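Local coordinates for aminotransferase, class V family protein (Trichomonas vaginalis, PDB 5F8V) that probably catalyses pyridoxal 5'-phosphate-dependent amino-group transfer between O-phospho-L-serine and 2-oxoglutarate, the second step of serine biosynthesis from 3-phosphoglycerate, at residues Gly12-Pro17 with Ser348-Cys353; Ser83-Asn88 with Met231-Gln236; Phe87-Glu92 with Asp217-Pro222; Leu273-Ala278 with Arg300-Met305. One frame throughout, in Å; residues are numbered along the deposited sequence.

How the interactions relate
The contacts form two pairs on opposite sides of the chain's centre. Interactions 2 and 3 start from helix 78-89, share Phe87 and Asn88, and have centres about 9 Å apart; they fasten that helix to the chain after strand 209-215 of the seven-stranded sheet. Interactions 1 and 4, centres about 12 Å apart, touch through Asn351-Asn274 and Cys353-Lys277. Interaction 1 ties the N-terminal segment to the C-terminal part, within which interaction 4 packs helix 267-286 on the approach to strand 304-307. Along the chain, 1 brackets the others, and 2 and 3 close before 4 opens. Interactions 1, 2 and, through Phe87, 3 reach the second subunit; 4 does not. Chain ends and sheet edge are thus tied separately.

Interaction 1: Gly12-Pro17 with Ser348-Cys353; sequences GPAAVP and SCYNAC
Ala352 presses its methyl group against the backbone of Ala15-Pro17, while Tyr350 receives the methyl of Ala14; two small methyl contacts, one against backbone and one against a ring, carry the interaction. Ala352 CB lies 3.5 Å from Ala15 O and equally close to Pro17 N, so that it rests against the chain just before helix 18-26. The pyrrolidine ring closes over the same methyl, with Pro17 CD 3.6 Å from Ala352 CB. Further along, Ala14 CB approaches the Tyr350 ring obliquely, 3.5 Å from Tyr350 CD2 and 3.6 Å from Tyr350 CE2. The tyrosine side chain reaches this place because CG stands anti to its own carbonyl carbon (chi1 -57°). No hydrogen bond crosses between the two segments, and the fit depends on shape.

Local backbone geometry presents the touching groups. A type I beta turn from Tyr350 to Cys353, closed by Cys353 N to Tyr350 O at 3.0 Å, turns the Ala352 methyl toward the Ala15-Pro17 backbone. In the other segment a cis peptide precedes Pro13, and Pro17 stands at the N-cap position of the helix that follows.

The tyrosine hydroxyl is hydrogen-bonded to Ala11 O and Asn304 ND2, which fixes the outer end of the ring. Val16 N bonds to Glu40 of the second subunit, and Asn351 N to Asn203, next to the cofactor-bearing Lys202. The N-terminal segment thus packs on the C-terminal, small-domain part of the chain, an arrangement consistent with fold type I aminotransferases.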
loop_
_atom_site.group_PDB
_atom_site.type_symbol
_atom_site.label_atom_id
_atom_site.label_comp_id
_atom_site.label_asym_id
_atom_site.label_seq_id
_atom_site.Cartn_x
_atom_site.Cartn_y
_atom_site.Cartn_z
ATOM N N GLY A 12 -4.483 -15.091 5.576
ATOM C CA GLY A 12 -4.231 -13.753 5.017
ATOM C C GLY A 12 -2.820 -13.590 4.457
ATOM O O GLY A 12 -1.865 -13.806 5.200
ATOM N N PRO A 13 -2.642 -13.215 3.182
ATOM C CA PRO A 13 -3.706 -13.046 2.196
ATOM C C PRO A 13 -4.442 -14.348 1.890
ATOM O O PRO A 13 -3.916 -15.447 2.124
ATOM C CB PRO A 13 -2.962 -12.527 0.960
ATOM C CG PRO A 13 -1.787 -11.824 1.517
ATOM C CD PRO A 13 -1.384 -12.593 2.734
ATOM N N ALA A 14 -5.663 -14.209 1.400
ATOM C CA ALA A 14 -6.637 -15.291 1.410
ATOM C C ALA A 14 -7.235 -15.549 0.040
ATOM O O ALA A 14 -6.992 -14.799 -0.906
ATOM C CB ALA A 14 -7.737 -14.958 2.398
ATOM N N ALA A 15 -8.032 -16.617 -0.033
ATOM C CA ALA A 15 -8.723 -17.031 -1.250
ATOM C C ALA A 15 -9.598 -15.913 -1.806
ATOM O O ALA A 15 -10.210 -15.149 -1.057
ATOM C CB ALA A 15 -9.568 -18.271 -0.983
ATOM N N VAL A 16 -9.626 -15.831 -3.130
ATOM C CA VAL A 16 -10.358 -14.813 -3.861
ATOM C C VAL A 16 -11.303 -15.553 -4.824
ATOM O O VAL A 16 -11.026 -16.693 -5.189
ATOM C CB VAL A 16 -9.339 -13.858 -4.543
ATOM C CG1 VAL A 16 -9.811 -13.306 -5.868
ATOM C CG2 VAL A 16 -8.985 -12.722 -3.586
ATOM N N PRO A 17 -12.432 -14.921 -5.218
ATOM C CA PRO A 17 -13.314 -15.578 -6.192
ATOM C C PRO A 17 -12.622 -15.794 -7.534
ATOM O O PRO A 17 -12.022 -14.859 -8.072
ATOM C CB PRO A 17 -14.483 -14.592 -6.325
ATOM C CG PRO A 17 -14.482 -13.835 -5.052
ATOM C CD PRO A 17 -13.032 -13.672 -4.712
ATOM N N SER A 348 -9.369 -21.183 7.994
ATOM C CA SER A 348 -9.826 -19.831 7.689
ATOM C C SER A 348 -10.676 -19.928 6.429
ATOM O O SER A 348 -10.201 -20.430 5.413
ATOM C CB SER A 348 -8.638 -18.891 7.491
ATOM O OG SER A 348 -7.849 -18.811 8.662
ATOM N N CYS A 349 -11.938 -19.494 6.525
ATOM C CA CYS A 349 -12.943 -19.648 5.462
ATOM C C CYS A 349 -13.709 -18.344 5.282
ATOM O O CYS A 349 -14.748 -18.118 5.904
ATOM C CB CYS A 349 -13.938 -20.767 5.795
ATOM S SG CYS A 349 -13.181 -22.375 6.129
ATOM N N TYR A 350 -13.176 -17.481 4.427
ATOM C CA TYR A 350 -13.784 -16.185 4.177
ATOM C C TYR A 350 -14.855 -16.353 3.106
ATOM O O TYR A 350 -15.186 -17.483 2.735
ATOM C CB TYR A 350 -12.702 -15.182 3.782
ATOM C CG TYR A 350 -11.612 -15.055 4.821
ATOM C CD1 TYR A 350 -11.864 -14.426 6.034
ATOM C CD2 TYR A 350 -10.331 -15.561 4.593
ATOM C CE1 TYR A 350 -10.875 -14.299 6.997
ATOM C CE2 TYR A 350 -9.336 -15.445 5.552
ATOM C CZ TYR A 350 -9.613 -14.803 6.751
ATOM O OH TYR A 350 -8.647 -14.665 7.721
ATOM N N ASN A 351 -15.413 -15.238 2.634
ATOM C CA ASN A 351 -16.474 -15.249 1.618
ATOM C C ASN A 351 -16.183 -16.187 0.453
ATOM O O ASN A 351 -17.003 -17.044 0.112
ATOM C CB ASN A 351 -16.713 -13.826 1.080
ATOM C CG ASN A 351 -17.390 -12.908 2.094
ATOM O OD1 ASN A 351 -17.832 -13.338 3.170
ATOM N ND2 ASN A 351 -17.464 -11.621 1.754
ATOM N N ALA A 352 -14.989 -16.054 -0.115
ATOM C CA ALA A 352 -14.619 -16.764 -1.341
ATOM C C ALA A 352 -14.217 -18.233 -1.118
ATOM O O ALA A 352 -13.890 -18.919 -2.081
ATOM C CB ALA A 352 -13.494 -16.025 -2.045
ATOM N N CYS A 353 -14.213 -18.705 0.133
ATOM C CA CYS A 353 -13.842 -20.086 0.428
ATOM C C CYS A 353 -14.955 -21.010 -0.072
ATOM O O CYS A 353 -16.062 -20.961 0.456
ATOM C CB CYS A 353 -13.606 -20.301 1.918
ATOM S SG CYS A 353 -13.300 -22.044 2.295
#

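Interaction 2: Ser83-Asn88 with Met231-Gln236; sequences SAIPFN and MDYRIQ
Asn88 binds the start of helix 233-238 with both ends of its amide. Its ND2 donates to the carbonyl of Met231, with Asn88 ND2 and Met231 O 2.8 Å apart and a nearly straight N-H...O angle of 172°, in the plane of both groups. The opposite end is a double acceptor: Asn88 OD1 takes Tyr233 N at 2.9 Å and Arg234 NH1 also at 2.9 Å, each donor tilted from the carbonyl plane. Arg234 grips the same residue end-on, since its NH2 lies 2.9 Å from the backbone carbonyl Asn88 O, on a lone pair; the side-chain amide and guanidinium planes are nearly coplanar at 12°.

Asp232 is the N-cap of this helix, its carboxylate accepting from Arg234 N. From the other face of the carboxylate plane, Arg234 NH1 makes a salt bridge 2.8 Å from Asp232 OD1. A bend at chi2 (149°) curls the arginine back to this position; its NH2 also bonds to Arg221 O. The second ND2 bond of Asn88 runs to Ala84 O, one turn back in its own helix, fixing the flip of the amide.

Around these bonds the Tyr233 and Asn88 side chains cross at about a right angle, Tyr233 CD2 3.4 Å from Asn88 CG. Ala84 CB fits between this ring and Met231, at 3.5 Å from Tyr233 OH and 3.8 Å from Met231 CE. The tyrosine hydroxyl is held by Gln81, and Met231 packs on Met231 of the second subunit.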
loop_
_atom_site.group_PDB
_atom_site.type_symbol
_atom_site.label_atom_id
_atom_site.label_comp_id
_atom_site.label_asym_id
_atom_site.label_seq_id
_atom_site.Cartn_x
_atom_site.Cartn_y
_atom_site.Cartn_z
ATOM N N SER A 83 -1.741 2.776 14.177
ATOM C CA SER A 83 -1.025 4.011 14.477
ATOM C C SER A 83 -1.890 5.239 14.203
ATOM O O SER A 83 -1.957 6.150 15.033
ATOM C CB SER A 83 0.245 4.098 13.650
ATOM O OG SER A 83 1.019 2.925 13.780
ATOM N N ALA A 84 -2.562 5.249 13.055
ATOM C CA ALA A 84 -3.347 6.405 12.625
ATOM C C ALA A 84 -4.562 6.677 13.509
ATOM O O ALA A 84 -4.942 7.831 13.681
ATOM C CB ALA A 84 -3.763 6.263 11.164
ATOM N N ILE A 85 -5.156 5.632 14.085
ATOM C CA ILE A 85 -6.359 5.790 14.908
ATOM C C ILE A 85 -6.166 6.817 16.050
ATOM O O ILE A 85 -6.918 7.799 16.115
ATOM C CB ILE A 85 -6.902 4.422 15.434
ATOM C CG1 ILE A 85 -7.490 3.566 14.287
ATOM C CG2 ILE A 85 -7.933 4.611 16.545
ATOM C CD1 ILE A 85 -8.659 4.154 13.514
ATOM N N PRO A 86 -5.171 6.609 16.941
ATOM C CA PRO A 86 -4.989 7.598 18.006
ATOM C C PRO A 86 -4.558 8.989 17.524
ATOM O O PRO A 86 -5.039 9.978 18.076
ATOM C CB PRO A 86 -3.928 6.960 18.921
ATOM C CG PRO A 86 -3.271 5.907 18.096
ATOM C CD PRO A 86 -4.329 5.422 17.159
ATOM N N PHE A 87 -3.687 9.071 16.518
ATOM C CA PHE A 87 -3.344 10.365 15.899
ATOM C C PHE A 87 -4.601 11.153 15.539
ATOM O O PHE A 87 -4.683 12.347 15.833
ATOM C CB PHE A 87 -2.498 10.203 14.629
ATOM C CG PHE A 87 -1.031 10.101 14.880
ATOM C CD1 PHE A 87 -0.316 11.197 15.371
ATOM C CD2 PHE A 87 -0.342 8.914 14.620
ATOM C CE1 PHE A 87 1.039 11.102 15.610
ATOM C CE2 PHE A 87 1.019 8.822 14.856
ATOM C CZ PHE A 87 1.711 9.920 15.348
ATOM N N ASN A 88 -5.577 10.456 14.946
ATOM C CA ASN A 88 -6.788 11.065 14.394
ATOM C C ASN A 88 -7.949 11.295 15.363
ATOM O O ASN A 88 -8.732 12.223 15.154
ATOM C CB ASN A 88 -7.304 10.226 13.204
ATOM C CG ASN A 88 -6.538 10.489 11.920
ATOM O OD1 ASN A 88 -6.861 11.418 11.175
ATOM N ND2 ASN A 88 -5.535 9.658 11.634
ATOM N N MET A 231 -1.554 10.181 6.588
ATOM C CA MET A 231 -2.283 9.454 7.626
ATOM C C MET A 231 -3.282 10.319 8.409
ATOM O O MET A 231 -3.923 9.818 9.347
ATOM C CB MET A 231 -1.286 8.810 8.600
ATOM C CG MET A 231 -0.362 7.784 7.959
ATOM S SD MET A 231 0.948 7.226 9.062
ATOM C CE MET A 231 -0.004 6.513 10.397
ATOM N N ASP A 232 -3.400 11.601 8.056
ATOM C CA ASP A 232 -4.446 12.469 8.591
ATOM C C ASP A 232 -5.664 12.229 7.719
ATOM O O ASP A 232 -5.658 12.576 6.534
ATOM C CB ASP A 232 -4.012 13.939 8.541
ATOM C CG ASP A 232 -5.007 14.890 9.219
ATOM O OD1 ASP A 232 -6.189 14.537 9.448
ATOM O OD2 ASP A 232 -4.595 16.028 9.511
ATOM N N TYR A 233 -6.699 11.625 8.296
ATOM C CA TYR A 233 -7.853 11.196 7.515
ATOM C C TYR A 233 -8.652 12.372 6.930
ATOM O O TYR A 233 -9.296 12.209 5.896
ATOM C CB TYR A 233 -8.768 10.272 8.323
ATOM C CG TYR A 233 -8.193 8.903 8.685
ATOM C CD1 TYR A 233 -7.544 8.099 7.737
ATOM C CD2 TYR A 233 -8.340 8.393 9.975
ATOM C CE1 TYR A 233 -7.038 6.842 8.078
ATOM C CE2 TYR A 233 -7.841 7.144 10.324
ATOM C CZ TYR A 233 -7.197 6.369 9.382
ATOM O OH TYR A 233 -6.716 5.123 9.759
ATOM N N ARG A 234 -8.602 13.536 7.582
ATOM C CA ARG A 234 -9.164 14.783 7.028
ATOM C C ARG A 234 -8.550 15.113 5.677
ATOM O O ARG A 234 -9.266 15.453 4.737
ATOM C CB ARG A 234 -8.909 15.970 7.967
ATOM C CG ARG A 234 -9.660 15.893 9.280
ATOM C CD ARG A 234 -8.906 16.549 10.428
ATOM N NE ARG A 234 -9.342 15.967 11.692
ATOM C CZ ARG A 234 -8.966 14.777 12.162
ATOM N NH1 ARG A 234 -8.098 14.009 11.495
ATOM N NH2 ARG A 234 -9.450 14.353 13.325
ATOM N N ILE A 235 -7.222 15.005 5.589
ATOM C CA ILE A 235 -6.498 15.240 4.329
ATOM C C ILE A 235 -6.968 14.254 3.245
ATOM O O ILE A 235 -7.153 14.656 2.100
ATOM C CB ILE A 235 -4.945 15.231 4.529
ATOM C CG1 ILE A 235 -4.437 16.622 4.935
ATOM C CG2 ILE A 235 -4.192 14.844 3.257
ATOM C CD1 ILE A 235 -5.058 17.188 6.188
ATOM N N GLN A 236 -7.166 12.981 3.607
ATOM C CA GLN A 236 -7.695 11.976 2.667
ATOM C C GLN A 236 -9.092 12.347 2.159
ATOM O O GLN A 236 -9.335 12.351 0.955
ATOM C CB GLN A 236 -7.744 10.573 3.303
ATOM C CG GLN A 236 -6.389 9.937 3.587
ATOM C CD GLN A 236 -5.554 9.694 2.344
ATOM O OE1 GLN A 236 -6.076 9.580 1.231
ATOM N NE2 GLN A 236 -4.242 9.626 2.525
#

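Interaction 3: Phe87-Glu92 with Asp217-Pro222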
loop_
_atom_site.group_PDB
_atom_site.type_symbol
_atom_site.label_atom_id
_atom_site.label_comp_id
_atom_site.label_asym_id
_atom_site.label_seq_id
_atom_site.Cartn_x
_atom_site.Cartn_y
_atom_site.Cartn_z
ATOM N N PHE A 87 -3.687 9.071 16.518
ATOM C CA PHE A 87 -3.344 10.365 15.899
ATOM C C PHE A 87 -4.601 11.153 15.539
ATOM O O PHE A 87 -4.683 12.347 15.833
ATOM C CB PHE A 87 -2.498 10.203 14.629
ATOM C CG PHE A 87 -1.031 10.101 14.880
ATOM C CD1 PHE A 87 -0.316 11.197 15.371
ATOM C CD2 PHE A 87 -0.342 8.914 14.620
ATOM C CE1 PHE A 87 1.039 11.102 15.610
ATOM C CE2 PHE A 87 1.019 8.822 14.856
ATOM C CZ PHE A 87 1.711 9.920 15.348
ATOM N N ASN A 88 -5.577 10.456 14.946
ATOM C CA ASN A 88 -6.788 11.065 14.394
ATOM C C ASN A 88 -7.949 11.295 15.363
ATOM O O ASN A 88 -8.732 12.223 15.154
ATOM C CB ASN A 88 -7.304 10.226 13.204
ATOM C CG ASN A 88 -6.538 10.489 11.920
ATOM O OD1 ASN A 88 -6.861 11.418 11.175
ATOM N ND2 ASN A 88 -5.535 9.658 11.634
ATOM N N PHE A 89 -8.090 10.452 16.391
ATOM C CA PHE A 89 -9.339 10.401 17.176
ATOM C C PHE A 89 -9.241 10.582 18.695
ATOM O O PHE A 89 -10.275 10.563 19.371
ATOM C CB PHE A 89 -10.086 9.089 16.892
ATOM C CG PHE A 89 -10.432 8.879 15.446
ATOM C CD1 PHE A 89 -11.208 9.811 14.752
ATOM C CD2 PHE A 89 -10.013 7.728 14.774
ATOM C CE1 PHE A 89 -11.531 9.607 13.419
ATOM C CE2 PHE A 89 -10.339 7.525 13.447
ATOM C CZ PHE A 89 -11.100 8.465 12.772
ATOM N N ILE A 90 -8.038 10.740 19.244
ATOM C CA ILE A 90 -7.907 11.122 20.654
ATOM C C ILE A 90 -8.557 12.494 20.880
ATOM O O ILE A 90 -9.265 12.694 21.862
ATOM C CB ILE A 90 -6.429 11.135 21.122
ATOM C CG1 ILE A 90 -5.915 9.693 21.232
ATOM C CG2 ILE A 90 -6.277 11.847 22.470
ATOM C CD1 ILE A 90 -4.421 9.580 21.428
ATOM N N GLY A 91 -8.318 13.417 19.955
ATOM C CA GLY A 91 -8.748 14.802 20.096
ATOM C C GLY A 91 -8.089 15.420 21.317
ATOM O O GLY A 91 -6.879 15.290 21.503
ATOM N N GLU A 92 -8.908 16.048 22.159
ATOM C CA GLU A 92 -8.465 16.648 23.414
ATOM C C GLU A 92 -8.822 15.770 24.616
ATOM O O GLU A 92 -8.668 16.209 25.754
ATOM C CB GLU A 92 -9.108 18.038 23.603
ATOM C CG GLU A 92 -8.967 19.008 22.434
ATOM C CD GLU A 92 -7.585 19.649 22.330
ATOM O OE1 GLU A 92 -6.600 19.108 22.890
ATOM O OE2 GLU A 92 -7.486 20.707 21.663
ATOM N N ASP A 217 -18.354 13.690 12.270
ATOM C CA ASP A 217 -18.023 14.489 13.477
ATOM C C ASP A 217 -16.750 14.024 14.210
ATOM O O ASP A 217 -16.148 14.814 14.945
ATOM C CB ASP A 217 -19.199 14.569 14.475
ATOM C CG ASP A 217 -19.617 13.210 15.007
ATOM O OD1 ASP A 217 -19.652 12.283 14.177
ATOM O OD2 ASP A 217 -19.908 13.068 16.218
ATOM N N MET A 218 -16.326 12.774 13.999
ATOM C CA MET A 218 -15.053 12.291 14.562
ATOM C C MET A 218 -13.856 13.048 13.975
ATOM O O MET A 218 -12.881 13.298 14.674
ATOM C CB MET A 218 -14.870 10.782 14.338
ATOM C CG MET A 218 -15.908 9.903 15.024
ATOM S SD MET A 218 -15.772 9.905 16.818
ATOM C CE MET A 218 -14.256 8.984 17.059
ATOM N N LEU A 219 -13.941 13.417 12.698
ATOM C CA LEU A 219 -12.894 14.203 12.044
ATOM C C LEU A 219 -12.922 15.705 12.358
ATOM O O LEU A 219 -11.972 16.417 12.019
ATOM C CB LEU A 219 -12.942 13.983 10.535
ATOM C CG LEU A 219 -12.604 12.558 10.097
ATOM C CD1 LEU A 219 -12.777 12.438 8.595
ATOM C CD2 LEU A 219 -11.186 12.174 10.505
ATOM N N GLU A 220 -13.981 16.185 13.013
ATOM C CA GLU A 220 -13.969 17.533 13.596
ATOM C C GLU A 220 -12.961 17.650 14.763
ATOM O O GLU A 220 -12.564 18.758 15.133
ATOM C CB GLU A 220 -15.378 17.956 14.050
ATOM C CG GLU A 220 -16.386 18.094 12.907
ATOM C CD GLU A 220 -17.794 18.483 13.362
ATOM O OE1 GLU A 220 -18.002 18.786 14.557
ATOM O OE2 GLU A 220 -18.711 18.491 12.514
ATOM N N ARG A 221 -12.537 16.515 15.322
ATOM C CA ARG A 221 -11.550 16.503 16.409
ATOM C C ARG A 221 -10.173 16.911 15.880
ATOM O O ARG A 221 -9.854 16.634 14.722
ATOM C CB ARG A 221 -11.464 15.115 17.052
ATOM C CG ARG A 221 -12.778 14.639 17.654
ATOM C CD ARG A 221 -12.662 13.245 18.224
ATOM N NE ARG A 221 -13.904 12.853 18.890
ATOM C CZ ARG A 221 -14.028 11.846 19.750
ATOM N NH1 ARG A 221 -12.985 11.081 20.078
ATOM N NH2 ARG A 221 -15.213 11.596 20.289
ATOM N N PRO A 222 -9.357 17.575 16.722
ATOM C CA PRO A 222 -8.037 18.000 16.256
ATOM C C PRO A 222 -7.073 16.817 16.191
ATOM O O PRO A 222 -7.072 15.987 17.096
ATOM C CB PRO A 222 -7.597 18.997 17.327
ATOM C CG PRO A 222 -8.266 18.522 18.568
ATOM C CD PRO A 222 -9.590 17.958 18.129
HETATM O O HOH W 1 -6.485 13.271 17.925
#
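Gly91 and Arg221 bring the two backbones together, their CA atoms 4.9 Å apart. Gly91 is the first residue past helix 78-89 to leave helical backbone angles, with phi at 61°, and its CA packs 3.6 Å from Pro222 O. Residues 217-220 have helical backbone angles without the regular bonds, and Arg221 N bonds to Met218 O. A water joins the two segments: it accepts from Gly91 N at 2.7 Å and donates to Phe87 O and Pro222 O.

Arg221 NH1 donates to Phe89 O at 2.8 Å, in the carbonyl plane, with the acceptor at the guanidinium edge. The chain is extended from CG to NE, which lets its end reach Phe89 O, and the same nitrogen also bonds to Ala149 O. Met218 doubles back through bends at chi2 and chi3, placing its SD 3.8 Å above one guanidinium face, toward the rim. The Phe89 and Met218 side chains cross at about a right angle, with Phe89 CE1 3.7 Å from Met218 CB and 3.9 Å from Leu219 CD2. These contacts join helix 78-89 to the turn leaving strand 209-215, whose seven-stranded mixed sheet is the large-domain core characteristic of fold type I pyridoxal-phosphate enzymes.

Interaction 4: Leu273-Ala278 with Arg300-Met305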
loop_
_atom_site.group_PDB
_atom_site.type_symbol
_atom_site.label_atom_id
_atom_site.label_comp_id
_atom_site.label_asym_id
_atom_site.label_seq_id
_atom_site.Cartn_x
_atom_site.Cartn_y
_atom_site.Cartn_z
ATOM N N LEU A 273 -24.180 -17.993 4.050
ATOM C CA LEU A 273 -23.237 -18.962 3.465
ATOM C C LEU A 273 -22.040 -19.226 4.383
ATOM O O LEU A 273 -21.597 -20.360 4.520
ATOM C CB LEU A 273 -22.751 -18.500 2.092
ATOM C CG LEU A 273 -23.834 -18.431 1.005
ATOM C CD1 LEU A 273 -23.242 -17.821 -0.257
ATOM C CD2 LEU A 273 -24.453 -19.798 0.719
ATOM N N ASN A 274 -21.551 -18.173 5.024
ATOM C CA ASN A 274 -20.460 -18.290 5.974
ATOM C C ASN A 274 -20.849 -19.071 7.246
ATOM O O ASN A 274 -20.060 -19.882 7.732
ATOM C CB ASN A 274 -19.901 -16.909 6.296
ATOM C CG ASN A 274 -19.180 -16.276 5.108
ATOM O OD1 ASN A 274 -18.636 -16.974 4.237
ATOM N ND2 ASN A 274 -19.142 -14.952 5.085
ATOM N N LYS A 275 -22.066 -18.855 7.753
ATOM C CA LYS A 275 -22.608 -19.668 8.858
ATOM C C LYS A 275 -22.755 -21.147 8.492
ATOM O O LYS A 275 -22.492 -22.016 9.324
ATOM C CB LYS A 275 -23.961 -19.134 9.350
ATOM C CG LYS A 275 -23.846 -17.900 10.219
ATOM C CD LYS A 275 -25.200 -17.350 10.616
ATOM C CE LYS A 275 -25.037 -16.214 11.604
ATOM N NZ LYS A 275 -26.254 -15.367 11.645
ATOM N N GLU A 276 -23.191 -21.427 7.266
ATOM C CA GLU A 276 -23.300 -22.815 6.791
ATOM C C GLU A 276 -21.950 -23.508 6.810
ATOM O O GLU A 276 -21.816 -24.597 7.361
ATOM C CB GLU A 276 -23.872 -22.891 5.374
ATOM C CG GLU A 276 -25.382 -22.820 5.306
ATOM C CD GLU A 276 -25.897 -22.712 3.879
ATOM O OE1 GLU A 276 -25.291 -23.325 2.960
ATOM O OE2 GLU A 276 -26.916 -22.005 3.681
ATOM N N LYS A 277 -20.964 -22.875 6.180
ATOM C CA LYS A 277 -19.601 -23.398 6.160
ATOM C C LYS A 277 -19.028 -23.579 7.574
ATOM O O LYS A 277 -18.488 -24.642 7.877
ATOM C CB LYS A 277 -18.693 -22.510 5.301
ATOM C CG LYS A 277 -18.996 -22.584 3.806
ATOM C CD LYS A 277 -18.057 -21.704 2.996
ATOM C CE LYS A 277 -18.421 -20.226 3.112
ATOM N NZ LYS A 277 -17.656 -19.395 2.143
ATOM N N ALA A 278 -19.177 -22.571 8.434
ATOM C CA ALA A 278 -18.664 -22.634 9.817
ATOM C C ALA A 278 -19.282 -23.767 10.636
ATOM O O ALA A 278 -18.568 -24.473 11.342
ATOM C CB ALA A 278 -18.868 -21.310 10.537
ATOM N N ARG A 300 -17.906 -18.066 18.904
ATOM C CA ARG A 300 -17.191 -18.764 17.832
ATOM C C ARG A 300 -17.228 -17.995 16.510
ATOM O O ARG A 300 -18.295 -17.626 16.027
ATOM C CB ARG A 300 -17.721 -20.182 17.630
ATOM C CG ARG A 300 -17.122 -21.182 18.599
ATOM C CD ARG A 300 -17.675 -22.582 18.388
ATOM N NE ARG A 300 -16.821 -23.600 19.012
ATOM C CZ ARG A 300 -17.089 -24.903 19.035
ATOM N NH1 ARG A 300 -18.202 -25.384 18.488
ATOM N NH2 ARG A 300 -16.236 -25.741 19.620
ATOM N N SER A 301 -16.044 -17.766 15.947
ATOM C CA SER A 301 -15.897 -17.091 14.670
ATOM C C SER A 301 -16.457 -17.924 13.524
ATOM O O SER A 301 -16.297 -19.152 13.495
ATOM C CB SER A 301 -14.424 -16.781 14.416
ATOM O OG SER A 301 -14.199 -16.200 13.148
ATOM N N ARG A 302 -17.127 -17.240 12.590
ATOM C CA ARG A 302 -17.539 -17.852 11.335
ATOM C C ARG A 302 -16.379 -17.899 10.346
ATOM O O ARG A 302 -16.434 -18.662 9.396
ATOM C CB ARG A 302 -18.691 -17.077 10.681
ATOM C CG ARG A 302 -19.971 -16.973 11.507
ATOM C CD ARG A 302 -20.853 -15.801 11.069
ATOM N NE ARG A 302 -20.070 -14.565 11.048
ATOM C CZ ARG A 302 -19.811 -13.810 9.978
ATOM N NH1 ARG A 302 -20.353 -14.065 8.788
ATOM N NH2 ARG A 302 -19.016 -12.745 10.117
ATOM N N MET A 303 -15.362 -17.059 10.550
ATOM C CA MET A 303 -14.295 -16.824 9.576
ATOM C C MET A 303 -13.021 -17.621 9.861
ATOM O O MET A 303 -12.335 -18.030 8.932
ATOM C CB MET A 303 -13.932 -15.335 9.550
ATOM C CG MET A 303 -15.056 -14.375 9.166
ATOM S SD MET A 303 -15.482 -14.422 7.404
ATOM C CE MET A 303 -16.847 -15.574 7.458
ATOM N N ASN A 304 -12.690 -17.807 11.138
ATOM C CA ASN A 304 -11.460 -18.486 11.540
ATOM C C ASN A 304 -11.784 -19.507 12.617
ATOM O O ASN A 304 -12.294 -19.155 13.684
ATOM C CB ASN A 304 -10.434 -17.474 12.050
ATOM C CG ASN A 304 -10.196 -16.331 11.071
ATOM O OD1 ASN A 304 -10.865 -15.294 11.146
ATOM N ND2 ASN A 304 -9.275 -16.532 10.114
ATOM N N MET A 305 -11.502 -20.772 12.327
ATOM C CA MET A 305 -11.888 -21.879 13.177
ATOM C C MET A 305 -10.636 -22.607 13.626
ATOM O O MET A 305 -10.238 -23.575 12.983
ATOM C CB MET A 305 -12.809 -22.822 12.394
ATOM C CG MET A 305 -14.200 -22.247 12.203
ATOM S SD MET A 305 -14.869 -22.376 10.554
ATOM C CE MET A 305 -14.217 -20.907 9.773
HETATM O O HOH W 2 -17.316 -19.728 6.725
#
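The terminal methyl of Met303 packs against the Asn274 amide and also over the Arg302 guanidinium face. Met303 CE is 3.4 Å from Asn274 CG, and it stands 3.9 Å above the guanidinium plane, toward the rim. Bends at chi2 (-73°) and chi3 fold the thioether back to this place, although the side chain sets out away from the helix. The amide and guanidinium planes are inclined at 56°; Arg302 NH1 approaches the methylene, 3.8 Å from Asn274 CB.

Lys275 passes obliquely over the aliphatic part of the same arginine, Lys275 CG being 3.8 Å from Arg302 CD. On the next helical turn Ala278 faces the loop: its CB lies 3.8 Å from Arg302 O, and Met305 SD reaches within 3.9 Å of Ala278 CA. Behind the contact, Ser301 OG, also bonded to Asn156 OD1, accepts from Met303 N and Asn304 N, an ST turn and ST motif that set the loop's course into strand 304-307.

Partners outside the contact take the polar ends: Asn274 ND2 bonds to Asn351, Arg302 NH2 to Ser184 OG, Arg302 forms salt bridges with Asp271 and Glu163, and Lys275 NZ also pairs with Asp271. Lys275 NZ and Arg302 NE remain 6.3 Å apart, and the shared aspartate would be expected to ease their like charges. Largely apolar packing, with one water within bonding distance of Asn274 O and Arg302 O and no direct hydrogen bond across, thus holds helix and loop together.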